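Cerato-platanin 1 (Moniliophthora perniciosa, PDB 3SUJ) is a secreted fungal protein of the cerato-platanin family that binds zinc ions, its precise function not being firmly established. Local coordinates at residues C63-Y68 / R116-S121. Sequence-based numbering, arbitrary orientation.
Sequences CYQLTY and RKVDFS. With ZN (zinc ion), chain D.
Tyr64 and Lys117 form a non-hydrogen-bonded pair where strands 63-68 and 111-118 run antiparallel in the double-psi beta-barrel of the cerato-platanin fold. Lys117 turns at chi3 (-67°), which brings CE obliquely past the phenol, 3.4 Å from Tyr64 OH, while its NZ hydrogen-bonds Asn59 and Ser62. Tyr64 CG lies anti to its own carbonyl carbon (chi1 -67°), which sets the ring edge-to-face with Phe90 and carries its hydroxyl close to Asp51, a zinc-binding residue. Replacing Tyr64 by an alanine is likely to open a gap beside Phe90 and leave the Lys117 methylenes freer to move. On the face bearing Gln65, Val118 CG1 touches Gln65 CB at 3.7 Å and CG2 packs against Cys63 SG, the half-cystine bonded to Cys123. The extended Gln65 side chain lies alongside that of Arg116, and its NE2 hydrogen-bonds Tyr79 OH. Gln65 N and O both bond to Arg116, Val118 N reaches Cys63 O at 3.0 Å, and a water bridges Cys63 N and Val118 O of the same pair. Farther along the chain, Ser121 N bonds Asp119 OD2 in an Asx turn and Ser121 OG reaches the same oxygen from the opposite face of the carboxylate plane, while Asp119 OD1 binds zinc at 2.0 Å.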
loop_
_atom_site.group_PDB
_atom_site.type_symbol
_atom_site.label_atom_id
_atom_site.label_comp_id
_atom_site.label_asym_id
_atom_site.label_seq_id
_atom_site.Cartn_x
_atom_site.Cartn_y
_atom_site.Cartn_z
ATOM N N CYS A 63 8.311 1.801 -1.879
ATOM C CA CYS A 63 7.427 2.910 -1.597
ATOM C C CYS A 63 6.846 3.445 -2.865
ATOM O O CYS A 63 7.594 3.856 -3.811
ATOM C CB CYS A 63 8.247 3.985 -0.901
ATOM S SG CYS A 63 7.256 5.441 -0.372
ATOM N N TYR A 64 5.528 3.515 -2.966
ATOM C CA TYR A 64 4.837 3.985 -4.168
ATOM C C TYR A 64 4.089 5.242 -3.860
ATOM O O TYR A 64 3.242 5.258 -2.905
ATOM C CB TYR A 64 3.866 2.897 -4.698
ATOM C CG TYR A 64 4.584 1.710 -5.211
ATOM C CD1 TYR A 64 4.926 1.638 -6.566
ATOM C CD2 TYR A 64 4.899 0.626 -4.422
ATOM C CE1 TYR A 64 5.583 0.543 -7.114
ATOM C CE2 TYR A 64 5.565 -0.491 -4.981
ATOM C CZ TYR A 64 5.837 -0.533 -6.305
ATOM O OH TYR A 64 6.492 -1.665 -6.798
ATOM N N GLN A 65 4.284 6.272 -4.652
ATOM C CA GLN A 65 3.462 7.449 -4.608
ATOM C C GLN A 65 2.269 7.269 -5.496
ATOM O O GLN A 65 2.390 6.985 -6.704
ATOM C CB GLN A 65 4.278 8.602 -5.121
ATOM C CG GLN A 65 3.483 9.953 -5.111
ATOM C CD GLN A 65 4.281 11.048 -5.798
ATOM O OE1 GLN A 65 4.811 10.794 -6.912
ATOM N NE2 GLN A 65 4.459 12.192 -5.199
ATOM N N LEU A 66 1.089 7.361 -4.892
ATOM C CA LEU A 66 -0.173 7.191 -5.600
ATOM C C LEU A 66 -0.917 8.499 -5.558
ATOM O O LEU A 66 -1.163 9.015 -4.500
ATOM C CB LEU A 66 -1.019 6.095 -4.955
ATOM C CG LEU A 66 -0.325 4.753 -4.755
ATOM C CD1 LEU A 66 -1.253 3.730 -4.022
ATOM C CD2 LEU A 66 0.087 4.132 -6.046
ATOM N N THR A 67 -1.243 9.005 -6.741
ATOM C CA THR A 67 -1.858 10.327 -6.855
ATOM C C THR A 67 -3.210 10.211 -7.478
ATOM O O THR A 67 -3.414 9.611 -8.524
ATOM C CB THR A 67 -0.967 11.302 -7.710
ATOM O OG1 THR A 67 0.333 11.379 -7.036
ATOM C CG2 THR A 67 -1.607 12.692 -7.724
ATOM N N TYR A 68 -4.138 10.802 -6.719
ATOM C CA TYR A 68 -5.592 10.804 -7.136
ATOM C C TYR A 68 -5.971 12.194 -7.479
ATOM O O TYR A 68 -5.758 13.117 -6.704
ATOM C CB TYR A 68 -6.483 10.271 -6.009
ATOM C CG TYR A 68 -7.952 10.253 -6.341
ATOM C CD1 TYR A 68 -8.447 9.475 -7.360
ATOM C CD2 TYR A 68 -8.816 11.056 -5.630
ATOM C CE1 TYR A 68 -9.850 9.458 -7.653
ATOM C CE2 TYR A 68 -10.229 11.043 -5.915
ATOM C CZ TYR A 68 -10.624 10.262 -6.921
ATOM O OH TYR A 68 -11.997 10.198 -7.213
ATOM N N ARG A 116 4.067 6.264 -9.109
ATOM C CA ARG A 116 5.486 6.320 -9.363
ATOM C C ARG A 116 6.146 5.629 -8.202
ATOM O O ARG A 116 5.771 5.917 -7.037
ATOM C CB ARG A 116 5.814 7.813 -9.324
ATOM C CG ARG A 116 7.072 8.396 -9.825
ATOM C CD ARG A 116 6.369 9.661 -10.368
ATOM N NE ARG A 116 6.653 9.941 -11.731
ATOM C CZ ARG A 116 7.365 10.997 -12.045
ATOM N NH1 ARG A 116 7.805 11.800 -11.074
ATOM N NH2 ARG A 116 7.708 11.139 -13.261
ATOM N N LYS A 117 7.126 4.789 -8.406
ATOM C CA LYS A 117 7.983 4.330 -7.298
ATOM C C LYS A 117 8.900 5.455 -6.880
ATOM O O LYS A 117 9.455 6.142 -7.772
ATOM C CB LYS A 117 8.800 3.139 -7.717
ATOM C CG LYS A 117 9.459 2.586 -6.379
ATOM C CD LYS A 117 10.297 1.375 -6.529
ATOM C CE LYS A 117 9.479 0.055 -6.941
ATOM N NZ LYS A 117 10.412 -0.995 -6.984
ATOM N N VAL A 118 8.962 5.781 -5.596
ATOM C CA VAL A 118 9.763 6.895 -5.067
ATOM C C VAL A 118 10.675 6.370 -3.961
ATOM O O VAL A 118 10.609 5.238 -3.525
ATOM C CB VAL A 118 8.850 8.041 -4.541
ATOM C CG1 VAL A 118 7.988 8.622 -5.654
ATOM C CG2 VAL A 118 7.913 7.546 -3.373
ATOM N N ASP A 119 11.602 7.210 -3.535
ATOM C CA ASP A 119 12.510 6.830 -2.466
ATOM C C ASP A 119 11.737 6.441 -1.254
ATOM O O ASP A 119 10.780 7.084 -0.888
ATOM C CB ASP A 119 13.325 8.070 -2.113
ATOM C CG ASP A 119 14.502 7.763 -1.205
ATOM O OD1 ASP A 119 15.517 7.395 -1.771
ATOM O OD2 ASP A 119 14.355 7.791 0.026
ATOM N N PHE A 120 12.255 5.464 -0.506
ATOM C CA PHE A 120 11.586 4.940 0.647
ATOM C C PHE A 120 11.413 6.005 1.713
ATOM O O PHE A 120 10.477 5.945 2.523
ATOM C CB PHE A 120 12.334 3.751 1.183
ATOM C CG PHE A 120 11.543 3.040 2.250
ATOM C CD1 PHE A 120 10.506 2.146 1.882
ATOM C CD2 PHE A 120 11.669 3.392 3.591
ATOM C CE1 PHE A 120 9.714 1.565 2.825
ATOM C CE2 PHE A 120 10.813 2.793 4.571
ATOM C CZ PHE A 120 9.838 1.850 4.157
ATOM N N SER A 121 12.342 6.998 1.752
ATOM C CA SER A 121 12.192 8.066 2.673
ATOM C C SER A 121 10.799 8.773 2.593
ATOM O O SER A 121 10.332 9.340 3.601
ATOM C CB SER A 121 13.236 9.189 2.483
ATOM O OG SER A 121 13.176 9.696 1.172
HETATM ZN ZN ZN D . 17.104 7.408 -0.598
HETATM O O HOH W 1 10.859 2.502 -2.881
#